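Local coordinates for beta sliding clamp (Streptococcus pneumoniae, PDB 2AWA), which probably encircles DNA as a ring-shaped, head-to-tail homodimer and tethers DNA polymerases and other proteins to it, making replication processive, at residues F272-T277 with T333-T338; I276-V281 with V358-I363; D308-A313 with N324-T329. All blocks are in the same frame, centred on the assembly; numbering follows the deposited sequence.

Contact 1 of 3, residues F272-T277 with T333-T338; sequences FNTTIT and TGEDLT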
ATOM      1  N   PHE B 272     -32.606  10.878 -29.275  1.00 66.41           N
ATOM      2  CA  PHE B 272     -31.817  11.823 -28.495  1.00 64.43           C
ATOM      3  C   PHE B 272     -31.890  13.228 -29.058  1.00 63.45           C
ATOM      4  O   PHE B 272     -32.112  13.411 -30.242  1.00 64.54           O
ATOM      5  CB  PHE B 272     -30.371  11.348 -28.445  1.00 63.25           C
ATOM      6  CG  PHE B 272     -30.216  10.041 -27.764  1.00 60.52           C
ATOM      7  CD1 PHE B 272     -30.394   9.944 -26.394  1.00 60.41           C
ATOM      8  CD2 PHE B 272     -29.934   8.892 -28.484  1.00 65.08           C
ATOM      9  CE1 PHE B 272     -30.280   8.724 -25.743  1.00 64.43           C
ATOM     10  CE2 PHE B 272     -29.817   7.659 -27.841  1.00 63.25           C
ATOM     11  CZ  PHE B 272     -29.990   7.577 -26.470  1.00 63.96           C
ATOM     12  N   ASN B 273     -31.704  14.216 -28.199  1.00 62.89           N
ATOM     13  CA  ASN B 273     -31.709  15.617 -28.618  1.00 63.12           C
ATOM     14  C   ASN B 273     -30.310  16.183 -28.726  1.00 63.89           C
ATOM     15  O   ASN B 273     -30.059  17.036 -29.558  1.00 65.17           O
ATOM     16  CB  ASN B 273     -32.498  16.446 -27.628  1.00 62.69           C
ATOM     17  CG  ASN B 273     -33.886  15.939 -27.469  1.00 65.45           C
ATOM     18  OD1 ASN B 273     -34.651  15.905 -28.433  1.00 76.69           O
ATOM     19  ND2 ASN B 273     -34.228  15.501 -26.266  1.00 66.83           N
ATOM     20  N   THR B 274     -29.408  15.698 -27.876  1.00 63.89           N
ATOM     21  CA  THR B 274     -28.039  16.173 -27.815  1.00 62.92           C
ATOM     22  C   THR B 274     -27.099  14.981 -27.816  1.00 62.36           C
ATOM     23  O   THR B 274     -27.368  13.986 -27.149  1.00 64.40           O
ATOM     24  CB  THR B 274     -27.810  16.968 -26.514  1.00 62.54           C
ATOM     25  OG1 THR B 274     -28.617  18.142 -26.528  1.00 60.32           O
ATOM     26  CG2 THR B 274     -26.355  17.373 -26.359  1.00 63.48           C
ATOM     27  N   THR B 275     -26.008  15.078 -28.567  1.00 60.55           N
ATOM     28  CA  THR B 275     -24.885  14.166 -28.397  1.00 60.61           C
ATOM     29  C   THR B 275     -23.570  14.962 -28.266  1.00 62.00           C
ATOM     30  O   THR B 275     -23.475  16.101 -28.734  1.00 64.04           O
ATOM     31  CB  THR B 275     -24.768  13.175 -29.541  1.00 58.50           C
ATOM     32  OG1 THR B 275     -24.204  13.831 -30.677  1.00 58.95           O
ATOM     33  CG2 THR B 275     -26.130  12.581 -29.891  1.00 60.24           C
ATOM     34  N   ILE B 276     -22.582  14.370 -27.601  1.00 59.93           N
ATOM     35  CA  ILE B 276     -21.251  14.944 -27.510  1.00 60.33           C
ATOM     36  C   ILE B 276     -20.217  13.841 -27.644  1.00 60.23           C
ATOM     37  O   ILE B 276     -20.380  12.760 -27.084  1.00 61.93           O
ATOM     38  CB  ILE B 276     -21.011  15.636 -26.175  1.00 59.72           C
ATOM     39  CG1 ILE B 276     -22.059  16.717 -25.950  1.00 61.50           C
ATOM     40  CG2 ILE B 276     -19.639  16.272 -26.182  1.00 64.70           C
ATOM     41  CD1 ILE B 276     -22.053  17.307 -24.572  1.00 57.97           C
ATOM     42  N   THR B 277     -19.140  14.108 -28.370  1.00 59.03           N
ATOM     43  CA  THR B 277     -18.113  13.101 -28.546  1.00 58.38           C
ATOM     44  C   THR B 277     -16.800  13.598 -27.967  1.00 58.76           C
ATOM     45  O   THR B 277     -16.247  14.614 -28.391  1.00 59.67           O
ATOM     46  CB  THR B 277     -18.002  12.662 -30.010  1.00 57.62           C
ATOM     47  OG1 THR B 277     -19.288  12.197 -30.454  1.00 55.62           O
ATOM     48  CG2 THR B 277     -17.024  11.520 -30.139  1.00 57.50           C
ATOM     49  N   THR B 333     -23.467  17.937 -31.175  1.00 61.72           N
ATOM     50  CA  THR B 333     -24.665  18.074 -31.987  1.00 61.64           C
ATOM     51  C   THR B 333     -25.865  18.276 -31.093  1.00 62.60           C
ATOM     52  O   THR B 333     -25.836  17.953 -29.906  1.00 63.29           O
ATOM     53  CB  THR B 333     -24.973  16.803 -32.810  1.00 62.18           C
ATOM     54  OG1 THR B 333     -25.240  15.715 -31.918  1.00 56.91           O
ATOM     55  CG2 THR B 333     -23.831  16.445 -33.759  1.00 64.62           C
ATOM     56  N   GLY B 334     -26.937  18.779 -31.687  1.00 64.18           N
ATOM     57  CA  GLY B 334     -28.222  18.842 -31.022  1.00 64.78           C
ATOM     58  C   GLY B 334     -28.420  20.175 -30.356  1.00 65.31           C
ATOM     59  O   GLY B 334     -27.890  21.181 -30.812  1.00 65.91           O
ATOM     60  N   GLU B 335     -29.162  20.181 -29.260  1.00 66.14           N
ATOM     61  CA  GLU B 335     -29.560  21.431 -28.644  1.00 68.28           C
ATOM     62  C   GLU B 335     -28.845  21.647 -27.335  1.00 66.08           C
ATOM     63  O   GLU B 335     -28.188  20.754 -26.816  1.00 65.01           O
ATOM     64  CB  GLU B 335     -31.081  21.506 -28.480  1.00 69.57           C
ATOM     65  CG  GLU B 335     -31.727  20.325 -27.774  1.00 73.28           C
ATOM     66  CD  GLU B 335     -33.250  20.425 -27.764  1.00 73.47           C
ATOM     67  OE1 GLU B 335     -33.812  21.160 -28.626  1.00 77.55           O
ATOM     68  OE2 GLU B 335     -33.875  19.765 -26.892  1.00 77.36           O
ATOM     69  N   ASP B 336     -28.951  22.864 -26.822  1.00 65.63           N
ATOM     70  CA  ASP B 336     -28.304  23.203 -25.571  1.00 65.09           C
ATOM     71  C   ASP B 336     -28.876  22.319 -24.485  1.00 64.20           C
ATOM     72  O   ASP B 336     -29.965  21.749 -24.625  1.00 65.54           O
ATOM     73  CB  ASP B 336     -28.481  24.687 -25.236  1.00 65.79           C
ATOM     74  CG  ASP B 336     -27.847  25.613 -26.294  1.00 69.98           C
ATOM     75  OD1 ASP B 336     -26.981  25.133 -27.067  1.00 75.01           O
ATOM     76  OD2 ASP B 336     -28.213  26.816 -26.356  1.00 69.53           O
ATOM     77  N   LEU B 337     -28.114  22.159 -23.419  1.00 63.02           N
ATOM     78  CA  LEU B 337     -28.537  21.316 -22.313  1.00 61.06           C
ATOM     79  C   LEU B 337     -27.759  21.670 -21.082  1.00 60.07           C
ATOM     80  O   LEU B 337     -26.543  21.873 -21.145  1.00 60.75           O
ATOM     81  CB  LEU B 337     -28.289  19.847 -22.629  1.00 60.50           C
ATOM     82  CG  LEU B 337     -28.416  18.828 -21.484  1.00 58.95           C
ATOM     83  CD1 LEU B 337     -29.827  18.791 -20.900  1.00 53.59           C
ATOM     84  CD2 LEU B 337     -28.006  17.433 -21.979  1.00 59.63           C
ATOM     85  N   THR B 338     -28.457  21.717 -19.958  1.00 58.51           N
ATOM     86  CA  THR B 338     -27.787  21.737 -18.682  1.00 58.62           C
ATOM     87  C   THR B 338     -28.188  20.529 -17.854  1.00 58.50           C
ATOM     88  O   THR B 338     -29.371  20.284 -17.621  1.00 62.14           O
ATOM     89  CB  THR B 338     -28.023  23.063 -17.980  1.00 56.93           C
ATOM     90  OG1 THR B 338     -27.299  24.079 -18.696  1.00 59.73           O
ATOM     91  CG2 THR B 338     -27.514  23.015 -16.569  1.00 58.56           C
TER
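Thr-275 and Thr-333 face each other as an antiparallel hydrogen-bonded pair, and the close part of the contact is built round them. Two backbone bonds join them: Thr-275 N reaches Thr-333 O at 3.2 Å, and Thr-333 N reaches Thr-275 O at 3.1 Å. Both hydroxyls sit on the same face of the sheet, each OG1 between its backbone N and carbonyl carbon, and this shared rotation turns them toward each other. The modelled OG1–OG1 separation is too short for its exact length to be trusted, but a hydrogen bond between them is likely, with either oxygen as donor. Next along, Gly-334 has no side chain to keep the strands apart, and its CA comes 3.0 Å from Asn-273 O in a CA-H...O contact. Asn-273 and Thr-274 both lie opposite Phe-362 on the other neighbouring strand, forming a classic beta bulge near the start of strand 274-279; strand 331-334 is an edge strand of this sheet within the chain. Beyond the glycine the grip passes to a side chain. A chi1 of -65° sets Thr-274 OG1 beside its backbone N and turns it to Glu-335 O, to which it donates at 2.7 Å, whereas the backbone bond from Glu-335 N to Asn-273 O is longer, at 3.3 Å. Buried Thr-274 lies near Leu-337, which also packs on Ile-306 and Phe-362. The solvent side is looser. There Glu-335 and Asn-273 run alongside each other, pointing the same way, with carboxylate and amide planes 33° apart; the nearest atom of Asn-273 to Glu-335 OE2 is the carbon CB, at 3.7 Å. The amide ND2 of Asn-273 instead donates to Ile-363 O.

Contact 2 of 3, residues I276-V281 with V358-I363; sequences ITFNVV and VTISFI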
ATOM      1  N   ILE B 276     -22.582  14.370 -27.601  1.00 59.93           N
ATOM      2  CA  ILE B 276     -21.251  14.944 -27.510  1.00 60.33           C
ATOM      3  C   ILE B 276     -20.217  13.841 -27.644  1.00 60.23           C
ATOM      4  O   ILE B 276     -20.380  12.760 -27.084  1.00 61.93           O
ATOM      5  CB  ILE B 276     -21.011  15.636 -26.175  1.00 59.72           C
ATOM      6  CG1 ILE B 276     -22.059  16.717 -25.950  1.00 61.50           C
ATOM      7  CG2 ILE B 276     -19.639  16.272 -26.182  1.00 64.70           C
ATOM      8  CD1 ILE B 276     -22.053  17.307 -24.572  1.00 57.97           C
ATOM      9  N   THR B 277     -19.140  14.108 -28.370  1.00 59.03           N
ATOM     10  CA  THR B 277     -18.113  13.101 -28.546  1.00 58.38           C
ATOM     11  C   THR B 277     -16.800  13.598 -27.967  1.00 58.76           C
ATOM     12  O   THR B 277     -16.247  14.614 -28.391  1.00 59.67           O
ATOM     13  CB  THR B 277     -18.002  12.662 -30.010  1.00 57.62           C
ATOM     14  OG1 THR B 277     -19.288  12.197 -30.454  1.00 55.62           O
ATOM     15  CG2 THR B 277     -17.024  11.520 -30.139  1.00 57.50           C
ATOM     16  N   PHE B 278     -16.321  12.867 -26.972  1.00 58.15           N
ATOM     17  CA  PHE B 278     -15.238  13.325 -26.129  1.00 58.11           C
ATOM     18  C   PHE B 278     -14.042  12.431 -26.265  1.00 57.43           C
ATOM     19  O   PHE B 278     -14.180  11.247 -26.562  1.00 59.49           O
ATOM     20  CB  PHE B 278     -15.638  13.214 -24.677  1.00 58.28           C
ATOM     21  CG  PHE B 278     -16.563  14.274 -24.188  1.00 58.86           C
ATOM     22  CD1 PHE B 278     -16.071  15.518 -23.794  1.00 62.81           C
ATOM     23  CD2 PHE B 278     -17.915  13.986 -23.981  1.00 55.60           C
ATOM     24  CE1 PHE B 278     -16.941  16.502 -23.255  1.00 61.08           C
ATOM     25  CE2 PHE B 278     -18.776  14.944 -23.451  1.00 54.64           C
ATOM     26  CZ  PHE B 278     -18.291  16.207 -23.104  1.00 61.42           C
ATOM     27  N   ASN B 279     -12.871  12.999 -26.006  1.00 57.13           N
ATOM     28  CA  ASN B 279     -11.685  12.219 -25.704  1.00 58.17           C
ATOM     29  C   ASN B 279     -11.846  11.634 -24.280  1.00 60.29           C
ATOM     30  O   ASN B 279     -12.080  12.378 -23.296  1.00 59.14           O
ATOM     31  CB  ASN B 279     -10.422  13.084 -25.801  1.00 57.20           C
ATOM     32  CG  ASN B 279      -9.172  12.317 -25.430  1.00 59.56           C
ATOM     33  OD1 ASN B 279      -8.806  12.252 -24.265  1.00 62.76           O
ATOM     34  ND2 ASN B 279      -8.521  11.709 -26.418  1.00 65.38           N
ATOM     35  N   VAL B 280     -11.715  10.309 -24.183  1.00 60.19           N
ATOM     36  CA  VAL B 280     -12.067   9.578 -22.970  1.00 59.42           C
ATOM     37  C   VAL B 280     -11.197  10.022 -21.819  1.00 59.86           C
ATOM     38  O   VAL B 280     -11.700  10.366 -20.738  1.00 58.84           O
ATOM     39  CB  VAL B 280     -11.927   8.044 -23.178  1.00 59.75           C
ATOM     40  CG1 VAL B 280     -12.031   7.277 -21.858  1.00 57.92           C
ATOM     41  CG2 VAL B 280     -12.981   7.554 -24.147  1.00 58.42           C
ATOM     42  N   VAL B 281      -9.892  10.036 -22.068  1.00 60.34           N
ATOM     43  CA  VAL B 281      -8.925  10.388 -21.037  1.00 60.94           C
ATOM     44  C   VAL B 281      -9.147  11.806 -20.552  1.00 61.62           C
ATOM     45  O   VAL B 281      -9.208  12.039 -19.353  1.00 64.35           O
ATOM     46  CB  VAL B 281      -7.478  10.212 -21.507  1.00 59.88           C
ATOM     47  CG1 VAL B 281      -6.531  10.730 -20.475  1.00 60.94           C
ATOM     48  CG2 VAL B 281      -7.181   8.727 -21.766  1.00 61.25           C
ATOM     49  N   VAL B 358     -15.378   8.715 -26.809  1.00 57.26           N
ATOM     50  CA  VAL B 358     -16.654   8.296 -26.240  1.00 58.20           C
ATOM     51  C   VAL B 358     -17.772   9.198 -26.735  1.00 59.00           C
ATOM     52  O   VAL B 358     -17.663  10.424 -26.705  1.00 57.88           O
ATOM     53  CB  VAL B 358     -16.635   8.279 -24.685  1.00 57.78           C
ATOM     54  CG1 VAL B 358     -16.375   9.673 -24.098  1.00 58.92           C
ATOM     55  CG2 VAL B 358     -17.937   7.706 -24.126  1.00 57.10           C
ATOM     56  N   THR B 359     -18.844   8.583 -27.214  1.00 59.92           N
ATOM     57  CA  THR B 359     -20.027   9.341 -27.562  1.00 61.09           C
ATOM     58  C   THR B 359     -21.072   9.234 -26.470  1.00 61.17           C
ATOM     59  O   THR B 359     -21.536   8.146 -26.172  1.00 64.28           O
ATOM     60  CB  THR B 359     -20.597   8.863 -28.862  1.00 59.51           C
ATOM     61  OG1 THR B 359     -19.652   9.170 -29.886  1.00 64.13           O
ATOM     62  CG2 THR B 359     -21.902   9.571 -29.159  1.00 57.62           C
ATOM     63  N   ILE B 360     -21.438  10.375 -25.893  1.00 60.05           N
ATOM     64  CA  ILE B 360     -22.493  10.452 -24.884  1.00 58.68           C
ATOM     65  C   ILE B 360     -23.732  11.116 -25.465  1.00 56.32           C
ATOM     66  O   ILE B 360     -23.643  12.167 -26.061  1.00 55.85           O
ATOM     67  CB  ILE B 360     -22.044  11.271 -23.657  1.00 58.28           C
ATOM     68  CG1 ILE B 360     -20.680  10.795 -23.158  1.00 57.00           C
ATOM     69  CG2 ILE B 360     -23.068  11.158 -22.543  1.00 57.24           C
ATOM     70  CD1 ILE B 360     -20.139  11.608 -21.963  1.00 61.33           C
ATOM     71  N   SER B 361     -24.891  10.510 -25.258  1.00 56.65           N
ATOM     72  CA  SER B 361     -26.125  10.983 -25.859  1.00 56.76           C
ATOM     73  C   SER B 361     -27.169  11.247 -24.790  1.00 58.36           C
ATOM     74  O   SER B 361     -27.327  10.450 -23.865  1.00 61.94           O
ATOM     75  CB  SER B 361     -26.638   9.949 -26.851  1.00 56.78           C
ATOM     76  OG  SER B 361     -25.614   9.587 -27.746  1.00 54.17           O
ATOM     77  N   PHE B 362     -27.901  12.346 -24.942  1.00 57.42           N
ATOM     78  CA  PHE B 362     -28.765  12.854 -23.890  1.00 57.85           C
ATOM     79  C   PHE B 362     -30.180  13.057 -24.386  1.00 58.97           C
ATOM     80  O   PHE B 362     -30.417  13.161 -25.584  1.00 62.29           O
ATOM     81  CB  PHE B 362     -28.293  14.230 -23.428  1.00 58.14           C
ATOM     82  CG  PHE B 362     -26.931  14.264 -22.841  1.00 52.92           C
ATOM     83  CD1 PHE B 362     -26.725  13.946 -21.520  1.00 62.68           C
ATOM     84  CD2 PHE B 362     -25.858  14.707 -23.584  1.00 57.15           C
ATOM     85  CE1 PHE B 362     -25.461  14.042 -20.958  1.00 57.53           C
ATOM     86  CE2 PHE B 362     -24.608  14.795 -23.032  1.00 55.74           C
ATOM     87  CZ  PHE B 362     -24.411  14.457 -21.717  1.00 52.53           C
ATOM     88  N   ILE B 363     -31.110  13.153 -23.445  1.00 60.01           N
ATOM     89  CA  ILE B 363     -32.493  13.495 -23.745  1.00 62.56           C
ATOM     90  C   ILE B 363     -32.886  14.816 -23.096  1.00 63.35           C
ATOM     91  O   ILE B 363     -33.351  15.736 -23.763  1.00 65.26           O
ATOM     92  CB  ILE B 363     -33.449  12.420 -23.254  1.00 62.84           C
ATOM     93  CG1 ILE B 363     -33.043  11.065 -23.853  1.00 66.57           C
ATOM     94  CG2 ILE B 363     -34.891  12.824 -23.587  1.00 66.77           C
ATOM     95  CD1 ILE B 363     -34.194  10.119 -24.193  1.00 67.62           C
TER
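CD1 of Ile-360 comes in obliquely at the ring of Phe-278, 3.8 Å from CD2, while one face of that ring carries CG2 of Ile-276 from its own strand, 3.1 Å above the plane and off-centre, near the ring's margin. Val-358 O, the acceptor of Phe-278 N, lies off the ring's edge near its plane. The second ring, Phe-362, meets Ile-276 at a slant as well: CE2 lies 3.9 Å from Ile-276 CD1. It also meets the ring of Phe-369 on the next strand, their planes inclined at about 45°. Ile-276 CG1 lies anti to the carbonyl carbon (chi1 -57°) and the chain then runs on extended, which carries CD1 out to Phe-362 and leaves CG2 for Phe-278. Toward the C-terminal end of strand 274-279, Val-358 CG1 packs against Phe-278 CB at 3.7 Å, and Val-280 CG2 touches Val-358 CB at 3.8 Å, these two valines crossing at about a right angle. The other face of the sheet is polar here: Thr-277 OG1 and Thr-359 OG1 are hydrogen-bonded at 3.1 Å, and either could be the donor. In backbone register the two threonines are a non-hydrogen-bonded pair, set between two hydrogen-bonded ones, Ile-276 with Ile-360 and Phe-278 with Val-358. Their four backbone bonds are short; Phe-278 N to Val-358 O measures 2.8 Å with 170° at the hydrogen. Helix 280-294 follows, with Asn-279 at the N-cap and its OD1 accepting from Asn-282 N. Leu-283 of that helix touches both Phe-278 and Ile-360. These antiparallel strands, one leading into a helix on their shared apolar face, belong to the DNA-clamp fold of the C-terminal domain; in this family's rings the helices line the inside and the sheets form the outer wall.

Contact 3 of 3, residues D308-A313 with N324-T329; sequences DGVVSA and NEEIDT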
ATOM      1  N   ASP B 308     -24.256  26.428 -27.281  1.00 66.37           N
ATOM      2  CA  ASP B 308     -23.728  26.772 -28.615  1.00 66.46           C
ATOM      3  C   ASP B 308     -22.364  26.138 -28.947  1.00 66.13           C
ATOM      4  O   ASP B 308     -21.447  26.822 -29.408  1.00 67.28           O
ATOM      5  CB  ASP B 308     -23.708  28.302 -28.818  1.00 66.58           C
ATOM      6  CG  ASP B 308     -23.844  28.710 -30.293  1.00 64.16           C
ATOM      7  N   GLY B 309     -22.247  24.830 -28.718  1.00 65.38           N
ATOM      8  CA  GLY B 309     -21.031  24.071 -29.053  1.00 65.52           C
ATOM      9  C   GLY B 309     -20.002  24.008 -27.934  1.00 66.37           C
ATOM     10  O   GLY B 309     -19.083  23.182 -27.965  1.00 66.30           O
ATOM     11  N   VAL B 310     -20.157  24.876 -26.936  1.00 65.49           N
ATOM     12  CA  VAL B 310     -19.230  24.929 -25.832  1.00 64.35           C
ATOM     13  C   VAL B 310     -19.773  24.083 -24.691  1.00 63.84           C
ATOM     14  O   VAL B 310     -20.954  24.147 -24.371  1.00 65.55           O
ATOM     15  CB  VAL B 310     -19.010  26.354 -25.360  1.00 64.45           C
ATOM     16  CG1 VAL B 310     -17.939  26.391 -24.271  1.00 65.48           C
ATOM     17  CG2 VAL B 310     -18.615  27.242 -26.538  1.00 65.39           C
ATOM     18  N   VAL B 311     -18.892  23.285 -24.100  1.00 60.63           N
ATOM     19  CA  VAL B 311     -19.234  22.373 -23.030  1.00 58.98           C
ATOM     20  C   VAL B 311     -18.404  22.778 -21.830  1.00 58.41           C
ATOM     21  O   VAL B 311     -17.187  23.014 -21.956  1.00 55.80           O
ATOM     22  CB  VAL B 311     -18.898  20.923 -23.427  1.00 59.48           C
ATOM     23  CG1 VAL B 311     -19.076  19.988 -22.261  1.00 59.35           C
ATOM     24  CG2 VAL B 311     -19.748  20.489 -24.622  1.00 61.65           C
ATOM     25  N   SER B 312     -19.044  22.884 -20.671  1.00 57.31           N
ATOM     26  CA  SER B 312     -18.317  23.305 -19.479  1.00 58.57           C
ATOM     27  C   SER B 312     -18.826  22.597 -18.250  1.00 59.25           C
ATOM     28  O   SER B 312     -19.999  22.217 -18.196  1.00 62.99           O
ATOM     29  CB  SER B 312     -18.426  24.801 -19.304  1.00 57.47           C
ATOM     30  OG  SER B 312     -19.774  25.156 -19.325  1.00 57.64           O
ATOM     31  N   ALA B 313     -17.928  22.402 -17.284  1.00 57.22           N
ATOM     32  CA  ALA B 313     -18.235  21.740 -16.009  1.00 56.39           C
ATOM     33  C   ALA B 313     -18.164  22.729 -14.855  1.00 57.05           C
ATOM     34  O   ALA B 313     -17.224  23.557 -14.770  1.00 54.15           O
ATOM     35  CB  ALA B 313     -17.280  20.598 -15.759  1.00 56.10           C
ATOM     36  N   ASN B 324     -14.783  25.728 -12.429  1.00 59.76           N
ATOM     37  CA  ASN B 324     -15.373  26.200 -13.682  1.00 61.78           C
ATOM     38  C   ASN B 324     -14.406  25.788 -14.780  1.00 62.62           C
ATOM     39  O   ASN B 324     -13.333  26.358 -14.898  1.00 63.66           O
ATOM     40  CB  ASN B 324     -15.557  27.720 -13.640  1.00 62.33           C
ATOM     41  CG  ASN B 324     -16.319  28.265 -14.845  1.00 66.77           C
ATOM     42  OD1 ASN B 324     -16.142  27.817 -15.972  1.00 74.52           O
ATOM     43  ND2 ASN B 324     -17.179  29.248 -14.599  1.00 76.07           N
ATOM     44  N   GLU B 325     -14.751  24.764 -15.550  1.00 62.91           N
ATOM     45  CA  GLU B 325     -13.820  24.247 -16.536  1.00 62.76           C
ATOM     46  C   GLU B 325     -14.456  24.068 -17.903  1.00 62.33           C
ATOM     47  O   GLU B 325     -15.501  23.474 -18.021  1.00 63.49           O
ATOM     48  CB  GLU B 325     -13.236  22.923 -16.063  1.00 61.96           C
ATOM     49  CG  GLU B 325     -12.253  22.329 -17.063  1.00 64.92           C
ATOM     50  CD  GLU B 325     -11.474  21.142 -16.535  1.00 65.63           C
ATOM     51  OE1 GLU B 325     -11.255  21.058 -15.309  1.00 58.59           O
ATOM     52  OE2 GLU B 325     -11.071  20.297 -17.370  1.00 74.02           O
ATOM     53  N   GLU B 326     -13.814  24.587 -18.943  1.00 63.94           N
ATOM     54  CA  GLU B 326     -14.254  24.311 -20.305  1.00 64.40           C
ATOM     55  C   GLU B 326     -13.613  23.019 -20.751  1.00 62.15           C
ATOM     56  O   GLU B 326     -12.415  22.852 -20.631  1.00 63.75           O
ATOM     57  CB  GLU B 326     -13.883  25.429 -21.281  1.00 62.54           C
ATOM     58  CG  GLU B 326     -14.388  25.100 -22.689  1.00 69.41           C
ATOM     59  CD  GLU B 326     -14.058  26.141 -23.738  1.00 70.50           C
ATOM     60  OE1 GLU B 326     -13.818  27.319 -23.365  1.00 79.15           O
ATOM     61  OE2 GLU B 326     -14.058  25.761 -24.941  1.00 78.02           O
ATOM     62  N   ILE B 327     -14.424  22.126 -21.288  1.00 62.74           N
ATOM     63  CA  ILE B 327     -13.970  20.837 -21.780  1.00 61.60           C
ATOM     64  C   ILE B 327     -13.970  20.845 -23.313  1.00 61.94           C
ATOM     65  O   ILE B 327     -14.973  21.176 -23.936  1.00 61.43           O
ATOM     66  CB  ILE B 327     -14.868  19.714 -21.242  1.00 60.87           C
ATOM     67  CG1 ILE B 327     -14.870  19.759 -19.702  1.00 62.04           C
ATOM     68  CG2 ILE B 327     -14.394  18.366 -21.763  1.00 59.91           C
ATOM     69  CD1 ILE B 327     -15.976  18.962 -19.020  1.00 58.79           C
ATOM     70  N   ASP B 328     -12.825  20.484 -23.893  1.00 62.43           N
ATOM     71  CA  ASP B 328     -12.661  20.384 -25.336  1.00 61.33           C
ATOM     72  C   ASP B 328     -13.360  19.126 -25.859  1.00 61.48           C
ATOM     73  O   ASP B 328     -13.387  18.084 -25.183  1.00 60.52           O
ATOM     74  CB  ASP B 328     -11.173  20.405 -25.715  1.00 62.09           C
ATOM     75  CG  ASP B 328     -10.565  21.822 -25.659  1.00 63.65           C
ATOM     76  N   THR B 329     -13.952  19.239 -27.053  1.00 61.06           N
ATOM     77  CA  THR B 329     -14.769  18.165 -27.622  1.00 60.20           C
ATOM     78  C   THR B 329     -14.466  17.930 -29.102  1.00 60.65           C
ATOM     79  O   THR B 329     -14.159  18.861 -29.834  1.00 61.13           O
ATOM     80  CB  THR B 329     -16.277  18.450 -27.463  1.00 58.18           C
ATOM     81  OG1 THR B 329     -16.651  19.526 -28.312  1.00 59.56           O
ATOM     82  CG2 THR B 329     -16.608  18.837 -26.064  1.00 58.99           C
TER
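Ala-313 and Glu-325 form an antiparallel hydrogen-bonded pair in the beta hairpin of strands 310-317 and 321-327. Ala-313 N donates to Glu-325 O at 2.8 Å and Glu-325 N to Ala-313 O at 2.9 Å. Further along, Ile-327 N donates to Val-311 O at 3.0 Å. On the buried face, Ile-327 CD1 meets Ala-313 CB at 3.9 Å, and the methyl CG2 of Thr-329 meets Val-311 CG2 at 3.8 Å. On the exposed face the extended Glu-326 chain crosses Val-310 at about a right angle, its CD 3.9 Å from Val-310 CG1. Behind the buried face stand Leu-304 of the neighbouring strand and Met-287 of helix 280-294, each in contact with Ile-327. Asn-324 and Glu-325 also pair with an antiparallel strand of the second subunit, so the sheet continues across the dimer interface. The Glu-325 carboxylate, leading away from the hairpin partner, is held by three partners: OE2 bonds to Ser-286 OG, while OE1 forms a salt bridge with Arg-289 NE and a hydrogen bond with Ser-123 OG of the second subunit.

Overall arrangement
Contacts 1 and 2 lie in one sheet on the two flanks of strand 274-279, share Ile-276 and Thr-277, and have centres about 10 Å apart; Thr-274 O and Phe-362 N, 2.8 Å apart, join them through the backbone. Contact 3 belongs to the other sheet of the C-terminal domain, which contact 1 also enters through strand 337-341; its centre is about 12 Å from each of the others. The two sheets meet through apolar side chains: Phe-278 CE1 lies 3.5 Å from Ile-327 CG2, and Ile-276 CD1 3.9 Å from Val-311 CG2. Asp-336 OD1 accepts from Asp-308 N at 3.0 Å, linking contact 1 to contact 3. Of the three, contact 3 alone reaches the second subunit.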